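Local coordinates for protein hypothetical acetyltransferase (Shewanella oneidensis, PDB 1T82) that is of unproven function but has the dimeric hotdog fold of thioesterases and probably acts on acyl groups, as a thioesterase or acyltransferase, at residues 17-22 with 74-79; 31-35 with 47-53; 121-127 with 149-153. All blocks are in the same frame, centred on the assembly; numbering follows the deposited sequence.

In the fold
All three contacts build on the long helix 62-84 and the antiparallel sheet curved around it, the core of a hotdog fold. Contact 1 packs helix 12-25 on helix 62-84. Contact 2, nested in the loop that contact 1 closes, joins the open ends of strands 35-40 and 43-47. Contact 3 follows later and pairs strands 127-137 and 140-152. The centre of contact 1 is about 16 Å from that of contact 2 and about 17 Å from that of contact 3, and it touches both. Contacts 2 and 3, centres about 31 Å apart, lie on opposite sides of the chain's centre: contact 3 holds one end of the sheet, while contact 2 brings a hairpin's open end to the dimer interface.

Contact 1 (17-22 with 74-79); sequences RLRQTW and WGMVWL
Leu18 is the knob of this helix pair: its side chain enters a hole made by Trp74, Gly75, Trp78 and Leu79. CG is anti to the backbone N (chi1 176°), which carries the branch toward helix 62-84; CD1 then lies 3.9 Å from Gly75 CA and 3.7 Å from Trp78 CE3 and meets the edge of Trp74. The other branch, CD2, turns to Leu79 CD1. The floor of the hole is glycine for good reason, since a beta carbon there would run into Trp22 CZ2 and press on Leu18 CD2. The six-membered ring of Trp78 lies against the helix opposite, with Leu18 CA above it but off-centre in a CH-pi contact. At the edge of this indole Arg17 CG comes within 3.3 Å of Trp78 CH2, a methylene contact made by an arginine whose NH2 goes on to a weak hydrogen bond with Gln82. Thr21, whose OG1 gives a 2.7 Å bond to Arg17 O, rests beside Trp78 CZ2. Trp22 and Trp74 meet obliquely, their planes 49° apart, with Trp74 CE3 at the edge of the Trp22 ring, near its plane and 3.5 Å from NE1. The short axes run nearer antiparallel than parallel, at 126°, and 11.1 Å apart, a wide spacing that suits indoles. Beyond the pair, Trp74 NE1 bonds to Ile90 O on strand 89-99, while Leu18 and Trp22 lean on Pro36 of strand 35-40.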
loop_
_atom_site.group_PDB
_atom_site.type_symbol
_atom_site.label_atom_id
_atom_site.label_comp_id
_atom_site.label_asym_id
_atom_site.label_seq_id
_atom_site.Cartn_x
_atom_site.Cartn_y
_atom_site.Cartn_z
ATOM N N ARG B 17 7.689 21.563 -1.813
ATOM C CA ARG B 17 6.348 21.753 -1.276
ATOM C C ARG B 17 5.644 20.406 -1.193
ATOM O O ARG B 17 4.954 20.109 -0.220
ATOM C CB ARG B 17 5.545 22.687 -2.188
ATOM C CG ARG B 17 4.145 23.001 -1.688
ATOM C CD ARG B 17 4.097 24.349 -0.991
ATOM N NE ARG B 17 4.403 25.443 -1.908
ATOM C CZ ARG B 17 3.660 25.767 -2.961
ATOM N NH1 ARG B 17 4.016 26.780 -3.742
ATOM N NH2 ARG B 17 2.557 25.082 -3.233
ATOM N N LEU B 18 5.816 19.595 -2.231
ATOM C CA LEU B 18 5.196 18.278 -2.272
ATOM C C LEU B 18 5.744 17.407 -1.144
ATOM O O LEU B 18 4.987 16.778 -0.406
ATOM C CB LEU B 18 5.459 17.614 -3.630
ATOM C CG LEU B 18 4.950 16.181 -3.809
ATOM C CD1 LEU B 18 3.457 16.129 -3.551
ATOM C CD2 LEU B 18 5.268 15.687 -5.215
ATOM N N ARG B 19 7.066 17.391 -1.005
ATOM C CA ARG B 19 7.725 16.596 0.029
ATOM C C ARG B 19 7.257 17.025 1.428
ATOM O O ARG B 19 6.953 16.188 2.276
ATOM C CB ARG B 19 9.244 16.755 -0.110
ATOM C CG ARG B 19 10.084 15.714 0.611
ATOM C CD ARG B 19 10.368 16.110 2.041
ATOM N NE ARG B 19 10.849 17.485 2.157
ATOM C CZ ARG B 19 11.909 17.979 1.523
ATOM N NH1 ARG B 19 12.253 19.247 1.705
ATOM N NH2 ARG B 19 12.622 17.215 0.708
ATOM N N GLN B 20 7.193 18.335 1.652
ATOM C CA GLN B 20 6.765 18.888 2.932
ATOM C C GLN B 20 5.307 18.541 3.220
ATOM O O GLN B 20 4.936 18.268 4.365
ATOM C CB GLN B 20 6.949 20.408 2.924
ATOM C CG GLN B 20 6.503 21.110 4.194
ATOM C CD GLN B 20 7.114 20.504 5.438
ATOM O OE1 GLN B 20 8.330 20.334 5.531
ATOM N NE2 GLN B 20 6.270 20.180 6.412
ATOM N N THR B 21 4.487 18.553 2.176
ATOM C CA THR B 21 3.072 18.226 2.314
ATOM C C THR B 21 2.941 16.780 2.776
ATOM O O THR B 21 2.140 16.476 3.657
ATOM C CB THR B 21 2.327 18.398 0.977
ATOM O OG1 THR B 21 2.401 19.770 0.561
ATOM C CG2 THR B 21 0.866 17.990 1.119
ATOM N N TRP B 22 3.730 15.892 2.181
ATOM C CA TRP B 22 3.678 14.486 2.558
ATOM C C TRP B 22 4.082 14.247 4.006
ATOM O O TRP B 22 3.315 13.697 4.793
ATOM C CB TRP B 22 4.592 13.632 1.671
ATOM C CG TRP B 22 4.106 13.395 0.285
ATOM C CD1 TRP B 22 2.818 13.449 -0.159
ATOM C CD2 TRP B 22 4.900 12.978 -0.829
ATOM N NE1 TRP B 22 2.759 13.086 -1.487
ATOM C CE2 TRP B 22 4.024 12.791 -1.923
ATOM C CE3 TRP B 22 6.268 12.739 -1.009
ATOM C CZ2 TRP B 22 4.472 12.377 -3.180
ATOM C CZ3 TRP B 22 6.716 12.327 -2.260
ATOM C CH2 TRP B 22 5.817 12.151 -3.330
ATOM N N TRP B 74 -0.468 10.153 -6.564
ATOM C CA TRP B 74 -1.152 11.240 -5.873
ATOM C C TRP B 74 -0.359 12.532 -6.093
ATOM O O TRP B 74 -0.928 13.580 -6.415
ATOM C CB TRP B 74 -1.228 10.926 -4.371
ATOM C CG TRP B 74 -2.041 11.906 -3.568
ATOM C CD1 TRP B 74 -3.361 11.800 -3.237
ATOM C CD2 TRP B 74 -1.581 13.134 -2.997
ATOM N NE1 TRP B 74 -3.752 12.890 -2.490
ATOM C CE2 TRP B 74 -2.677 13.725 -2.330
ATOM C CE3 TRP B 74 -0.346 13.797 -2.985
ATOM C CZ2 TRP B 74 -2.577 14.948 -1.655
ATOM C CZ3 TRP B 74 -0.244 15.012 -2.315
ATOM C CH2 TRP B 74 -1.357 15.574 -1.659
ATOM N N GLY B 75 0.959 12.439 -5.927
ATOM C CA GLY B 75 1.823 13.595 -6.099
ATOM C C GLY B 75 1.755 14.203 -7.484
ATOM O O GLY B 75 1.847 15.424 -7.639
HETATM N N MSE B 76 1.600 13.361 -8.502
HETATM C CA MSE B 76 1.510 13.871 -9.861
HETATM C C MSE B 76 0.226 14.677 -10.035
HETATM O O MSE B 76 0.248 15.749 -10.636
HETATM C CB MSE B 76 1.550 12.732 -10.884
HETATM C CG MSE B 76 1.392 13.213 -12.326
HETATM SE SE MSE B 76 2.703 14.550 -12.834
HETATM C CE MSE B 76 3.945 13.399 -13.771
ATOM N N VAL B 77 -0.891 14.170 -9.517
ATOM C CA VAL B 77 -2.143 14.906 -9.648
ATOM C C VAL B 77 -2.012 16.233 -8.914
ATOM O O VAL B 77 -2.433 17.278 -9.414
ATOM C CB VAL B 77 -3.342 14.142 -9.051
ATOM C CG1 VAL B 77 -4.627 14.941 -9.285
ATOM C CG2 VAL B 77 -3.451 12.767 -9.686
ATOM N N TRP B 78 -1.427 16.179 -7.724
ATOM C CA TRP B 78 -1.225 17.373 -6.909
ATOM C C TRP B 78 -0.413 18.413 -7.683
ATOM O O TRP B 78 -0.780 19.588 -7.733
ATOM C CB TRP B 78 -0.493 16.994 -5.620
ATOM C CG TRP B 78 -0.312 18.117 -4.652
ATOM C CD1 TRP B 78 -1.190 18.522 -3.692
ATOM C CD2 TRP B 78 0.836 18.966 -4.533
ATOM N NE1 TRP B 78 -0.657 19.570 -2.973
ATOM C CE2 TRP B 78 0.585 19.861 -3.470
ATOM C CE3 TRP B 78 2.051 19.055 -5.221
ATOM C CZ2 TRP B 78 1.510 20.834 -3.078
ATOM C CZ3 TRP B 78 2.970 20.022 -4.833
ATOM C CH2 TRP B 78 2.693 20.897 -3.770
ATOM N N LEU B 79 0.686 17.975 -8.289
ATOM C CA LEU B 79 1.549 18.867 -9.060
ATOM C C LEU B 79 0.808 19.527 -10.207
ATOM O O LEU B 79 0.935 20.733 -10.422
ATOM C CB LEU B 79 2.750 18.097 -9.616
ATOM C CG LEU B 79 3.868 17.759 -8.624
ATOM C CD1 LEU B 79 4.804 16.731 -9.231
ATOM C CD2 LEU B 79 4.628 19.029 -8.262
#

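Contact 2 (31-35 with 47-53); sequences FMQIA and SAPLAPN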
loop_
_atom_site.group_PDB
_atom_site.type_symbol
_atom_site.label_atom_id
_atom_site.label_comp_id
_atom_site.label_asym_id
_atom_site.label_seq_id
_atom_site.Cartn_x
_atom_site.Cartn_y
_atom_site.Cartn_z
ATOM N N PHE B 31 8.101 8.330 7.919
ATOM C CA PHE B 31 8.803 7.168 8.442
ATOM C C PHE B 31 9.474 6.418 7.291
ATOM O O PHE B 31 10.606 5.953 7.417
ATOM C CB PHE B 31 7.845 6.232 9.190
ATOM C CG PHE B 31 8.483 4.945 9.621
ATOM C CD1 PHE B 31 8.467 3.834 8.784
ATOM C CD2 PHE B 31 9.158 4.861 10.838
ATOM C CE1 PHE B 31 9.117 2.657 9.147
ATOM C CE2 PHE B 31 9.813 3.691 11.210
ATOM C CZ PHE B 31 9.793 2.583 10.360
HETATM N N MSE B 32 8.777 6.324 6.163
HETATM C CA MSE B 32 9.303 5.632 4.988
HETATM C C MSE B 32 10.354 6.451 4.241
HETATM O O MSE B 32 11.001 5.949 3.315
HETATM C CB MSE B 32 8.159 5.281 4.029
HETATM C CG MSE B 32 7.209 4.213 4.533
HETATM SE SE MSE B 32 5.908 3.742 3.194
HETATM C CE MSE B 32 5.010 2.300 4.107
ATOM N N GLN B 33 10.514 7.710 4.643
ATOM C CA GLN B 33 11.480 8.620 4.027
ATOM C C GLN B 33 11.281 8.773 2.521
ATOM O O GLN B 33 12.244 8.837 1.752
ATOM C CB GLN B 33 12.909 8.152 4.331
ATOM C CG GLN B 33 13.254 8.195 5.816
ATOM C CD GLN B 33 13.430 9.610 6.354
ATOM O OE1 GLN B 33 13.059 10.591 5.708
ATOM N NE2 GLN B 33 13.996 9.716 7.555
ATOM N N ILE B 34 10.020 8.832 2.106
ATOM C CA ILE B 34 9.690 8.990 0.693
ATOM C C ILE B 34 9.917 10.440 0.286
ATOM O O ILE B 34 9.504 11.365 0.988
ATOM C CB ILE B 34 8.221 8.605 0.430
ATOM C CG1 ILE B 34 7.995 7.156 0.872
ATOM C CG2 ILE B 34 7.879 8.791 -1.045
ATOM C CD1 ILE B 34 6.553 6.696 0.804
ATOM N N ALA B 35 10.586 10.640 -0.842
ATOM C CA ALA B 35 10.852 11.989 -1.306
ATOM C C ALA B 35 10.958 12.058 -2.817
ATOM O O ALA B 35 11.403 11.115 -3.465
ATOM C CB ALA B 35 12.133 12.519 -0.674
ATOM N N SER B 47 11.486 8.399 -4.885
ATOM C CA SER B 47 12.243 7.288 -4.323
ATOM C C SER B 47 12.112 7.261 -2.807
ATOM O O SER B 47 11.471 8.126 -2.210
ATOM C CB SER B 47 13.725 7.392 -4.709
ATOM O OG SER B 47 14.443 6.230 -4.312
ATOM N N ALA B 48 12.714 6.247 -2.201
ATOM C CA ALA B 48 12.714 6.079 -0.756
ATOM C C ALA B 48 13.814 5.080 -0.465
ATOM O O ALA B 48 14.103 4.209 -1.287
ATOM C CB ALA B 48 11.369 5.539 -0.269
ATOM N N PRO B 49 14.460 5.209 0.698
ATOM C CA PRO B 49 15.531 4.289 1.069
ATOM C C PRO B 49 14.934 2.931 1.387
ATOM O O PRO B 49 13.752 2.819 1.724
ATOM C CB PRO B 49 16.141 4.952 2.300
ATOM C CG PRO B 49 14.960 5.627 2.924
ATOM C CD PRO B 49 14.276 6.243 1.726
ATOM N N LEU B 50 15.751 1.897 1.280
ATOM C CA LEU B 50 15.284 0.557 1.562
ATOM C C LEU B 50 15.158 0.302 3.062
ATOM O O LEU B 50 14.190 -0.304 3.509
ATOM C CB LEU B 50 16.239 -0.464 0.942
ATOM C CG LEU B 50 15.875 -1.936 1.109
ATOM C CD1 LEU B 50 14.454 -2.198 0.602
ATOM C CD2 LEU B 50 16.885 -2.779 0.340
ATOM N N ALA B 51 16.123 0.797 3.833
ATOM C CA ALA B 51 16.175 0.575 5.280
ATOM C C ALA B 51 14.887 0.512 6.104
ATOM O O ALA B 51 14.613 -0.508 6.735
ATOM C CB ALA B 51 17.146 1.575 5.916
ATOM N N PRO B 52 14.086 1.591 6.127
ATOM C CA PRO B 52 12.853 1.540 6.921
ATOM C C PRO B 52 11.750 0.740 6.241
ATOM O O PRO B 52 10.738 0.392 6.851
ATOM C CB PRO B 52 12.486 3.013 7.070
ATOM C CG PRO B 52 12.933 3.596 5.756
ATOM C CD PRO B 52 14.264 2.915 5.497
ATOM N N ASN B 53 11.978 0.438 4.973
ATOM C CA ASN B 53 11.009 -0.272 4.147
ATOM C C ASN B 53 11.298 -1.744 3.875
ATOM O O ASN B 53 10.740 -2.322 2.945
ATOM C CB ASN B 53 10.877 0.480 2.823
ATOM C CG ASN B 53 10.427 1.909 3.022
ATOM O OD1 ASN B 53 11.121 2.858 2.647
ATOM N ND2 ASN B 53 9.261 2.073 3.624
#
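Ala35 and Ser47 form an antiparallel hydrogen-bonded pair, so that the N-H and the C=O of each residue are used. Ala35 N gives a nearly straight bond to Ser47 O (3.0 Å, 171° at the hydrogen), and Ser47 N returns one to Ala35 O at 3.1 Å, the donor tilted somewhat from the carbonyl plane. Ser47 O also receives a CA-H...O contact from Ile34 CA. Further along the ladder stops: Pro49 has no N-H to offer Gln33 O, which lies 3.3 Å from Pro49 CD, and Gln33, with positive phi (56°), is still turning out of helix 27-31 in a Schellman motif. Gln33 CB packs on the proline ring. Ile34 CG1, anti to the carbonyl carbon (chi1 -58°), comes 3.9 Å from Ala48 CB, a methyl small enough to fit beside Met32 O as well. Elsewhere, Ser47 OG bonds to Pro107 O, Ile34 O accepts from His23 NE2 and the Asn53 backbone pairs with Phe61. In the turn 50-53, Asn53 N is held by Leu50 O at 2.8 Å. The amide of Asn53 lies across the side chain of Met32, a selenomethionine, close to the carbonyls of Met32 and Pro49. Asn53 exchanged for an alanine would probably open a gap beside the Met32 side chain and deprive those two carbonyls of a polar neighbour. Pro52 CB rests 3.5 Å from Phe31 O, and the Phe31 ring stacks on Phe31 of the second subunit. This is the open end of the beta hairpin 35-40/43-47 at the dimer interface of a hotdog fold, with Ile34 and Ala48 against its central helix.

Contact 3 (121-127 with 149-153); sequences LQRGRKA and YVSVP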
loop_
_atom_site.group_PDB
_atom_site.type_symbol
_atom_site.label_atom_id
_atom_site.label_comp_id
_atom_site.label_asym_id
_atom_site.label_seq_id
_atom_site.Cartn_x
_atom_site.Cartn_y
_atom_site.Cartn_z
ATOM N N LEU B 121 -12.589 20.545 -12.763
ATOM C CA LEU B 121 -12.307 21.070 -11.431
ATOM C C LEU B 121 -12.538 22.575 -11.394
ATOM O O LEU B 121 -13.016 23.116 -10.397
ATOM C CB LEU B 121 -10.862 20.774 -11.034
ATOM C CG LEU B 121 -10.501 19.308 -10.812
ATOM C CD1 LEU B 121 -9.029 19.212 -10.452
ATOM C CD2 LEU B 121 -11.368 18.723 -9.702
ATOM N N GLN B 122 -12.193 23.240 -12.492
ATOM C CA GLN B 122 -12.351 24.686 -12.609
ATOM C C GLN B 122 -13.814 25.034 -12.872
ATOM O O GLN B 122 -14.172 26.206 -12.997
ATOM C CB GLN B 122 -11.474 25.209 -13.752
ATOM C CG GLN B 122 -9.997 24.840 -13.621
ATOM C CD GLN B 122 -9.195 25.148 -14.875
ATOM O OE1 GLN B 122 -9.472 24.614 -15.949
ATOM N NE2 GLN B 122 -8.189 26.008 -14.742
ATOM N N ARG B 123 -14.651 24.004 -12.954
ATOM C CA ARG B 123 -16.079 24.165 -13.204
ATOM C C ARG B 123 -16.863 23.799 -11.947
ATOM O O ARG B 123 -18.081 23.957 -11.895
ATOM C CB ARG B 123 -16.522 23.244 -14.343
ATOM C CG ARG B 123 -17.260 23.929 -15.480
ATOM C CD ARG B 123 -16.307 24.299 -16.607
ATOM N NE ARG B 123 -15.561 23.140 -17.090
ATOM C CZ ARG B 123 -16.115 22.048 -17.609
ATOM N NH1 ARG B 123 -15.350 21.045 -18.018
ATOM N NH2 ARG B 123 -17.434 21.958 -17.722
ATOM N N GLY B 124 -16.155 23.300 -10.939
ATOM C CA GLY B 124 -16.805 22.901 -9.705
ATOM C C GLY B 124 -17.286 21.465 -9.795
ATOM O O GLY B 124 -18.200 21.058 -9.076
ATOM N N ARG B 125 -16.669 20.695 -10.687
ATOM C CA ARG B 125 -17.028 19.296 -10.884
ATOM C C ARG B 125 -15.839 18.411 -10.521
ATOM O O ARG B 125 -14.689 18.824 -10.655
ATOM C CB ARG B 125 -17.386 19.035 -12.350
ATOM C CG ARG B 125 -18.229 20.102 -13.031
ATOM C CD ARG B 125 -19.679 20.086 -12.579
ATOM N NE ARG B 125 -20.562 20.519 -13.661
ATOM C CZ ARG B 125 -20.496 21.702 -14.265
ATOM N NH1 ARG B 125 -21.340 21.995 -15.243
ATOM N NH2 ARG B 125 -19.594 22.600 -13.887
ATOM N N LYS B 126 -16.119 17.192 -10.070
ATOM C CA LYS B 126 -15.054 16.258 -9.724
ATOM C C LYS B 126 -14.373 15.828 -11.021
ATOM O O LYS B 126 -14.998 15.825 -12.084
ATOM C CB LYS B 126 -15.629 15.031 -9.006
ATOM C CG LYS B 126 -16.654 14.258 -9.824
ATOM C CD LYS B 126 -17.137 12.991 -9.112
ATOM C CE LYS B 126 -18.025 13.295 -7.909
ATOM N NZ LYS B 126 -17.284 13.896 -6.766
ATOM N N ALA B 127 -13.093 15.475 -10.935
ATOM C CA ALA B 127 -12.334 15.040 -12.105
ATOM C C ALA B 127 -11.678 13.689 -11.829
ATOM O O ALA B 127 -11.153 13.463 -10.741
ATOM C CB ALA B 127 -11.270 16.076 -12.456
ATOM N N TYR B 149 -7.551 7.991 -9.699
ATOM C CA TYR B 149 -7.662 9.022 -8.676
ATOM C C TYR B 149 -8.848 9.919 -8.985
ATOM O O TYR B 149 -9.158 10.172 -10.145
ATOM C CB TYR B 149 -6.387 9.877 -8.608
ATOM C CG TYR B 149 -5.156 9.122 -8.162
ATOM C CD1 TYR B 149 -4.462 8.297 -9.044
ATOM C CD2 TYR B 149 -4.705 9.207 -6.845
ATOM C CE1 TYR B 149 -3.348 7.572 -8.629
ATOM C CE2 TYR B 149 -3.591 8.484 -6.418
ATOM C CZ TYR B 149 -2.920 7.667 -7.314
ATOM O OH TYR B 149 -1.830 6.933 -6.894
ATOM N N VAL B 150 -9.512 10.393 -7.940
ATOM C CA VAL B 150 -10.655 11.276 -8.109
ATOM C C VAL B 150 -10.385 12.551 -7.330
ATOM O O VAL B 150 -10.081 12.505 -6.141
ATOM C CB VAL B 150 -11.946 10.623 -7.581
ATOM C CG1 VAL B 150 -13.117 11.594 -7.722
ATOM C CG2 VAL B 150 -12.224 9.339 -8.342
ATOM N N SER B 151 -10.472 13.690 -8.008
ATOM C CA SER B 151 -10.237 14.967 -7.350
ATOM C C SER B 151 -11.542 15.741 -7.244
ATOM O O SER B 151 -12.236 15.937 -8.239
ATOM C CB SER B 151 -9.218 15.797 -8.131
ATOM O OG SER B 151 -8.969 17.024 -7.469
ATOM N N VAL B 152 -11.872 16.167 -6.031
ATOM C CA VAL B 152 -13.095 16.925 -5.796
ATOM C C VAL B 152 -12.776 18.368 -5.417
ATOM O O VAL B 152 -12.049 18.625 -4.456
ATOM C CB VAL B 152 -13.952 16.286 -4.672
ATOM C CG1 VAL B 152 -14.514 14.955 -5.141
ATOM C CG2 VAL B 152 -13.110 16.090 -3.421
ATOM N N PRO B 153 -13.309 19.333 -6.181
ATOM C CA PRO B 153 -13.087 20.760 -5.930
ATOM C C PRO B 153 -13.781 21.230 -4.654
ATOM O O PRO B 153 -13.197 22.070 -3.938
ATOM C CB PRO B 153 -13.647 21.421 -7.186
ATOM C CG PRO B 153 -14.759 20.505 -7.573
ATOM C CD PRO B 153 -14.145 19.137 -7.379
#
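Ala127 and Ser151 are joined by two backbone hydrogen bonds, Ala127 N to Ser151 O at 2.9 Å, in the carbonyl plane, and Ser151 N to Ala127 O at 2.8 Å and almost straight (175°). Two CA-H...O contacts reinforce them, Lys126 CA reaching Ser151 O and Val150 CA reaching Ala127 O. The small methyl of Ala127 suits this buried position, where Leu121 also crowds in: its CD2 lies 3.3 Å from Ser151 O and 3.6 Å from Pro153 CD. On the other side of the strand Lys126 and Val152 run side by side and point the same way. Lys126 CG stands between the backbone N and the carbonyl carbon (chi1 59°), and the bends further along the chain bring NZ over Val152 CG1. A lysine fits here, since its methylenes can flank the valine while its end stays at the surface. The Ala127-Ser151 pair belongs to the antiparallel hairpin of strands 127-137 and 140-152, near its open end, in the sheet that wraps the central helix of a hotdog fold. Pro153, lacking an N-H, closes the pairing with its ring instead, placing CG 3.5 Å from Gly124 C and CD 3.3 Å from Arg125 O. The turn that leads into strand 127-137 is shaped by Gly124, whose phi of 87° would jam a side chain against the carbonyl of Arg123, and by a bond from Gly124 N to Leu121 O. Farther out, Ser151 OG bonds to Gln81 NE2 of helix 62-84, a helix that Leu121 also touches. Along the far edge of strand 140-152, Val150 and Val152 pair their backbones with Val91 and Asp89 of strand 89-99, and Tyr149 reaches inward to bond through OH to Thr70 O.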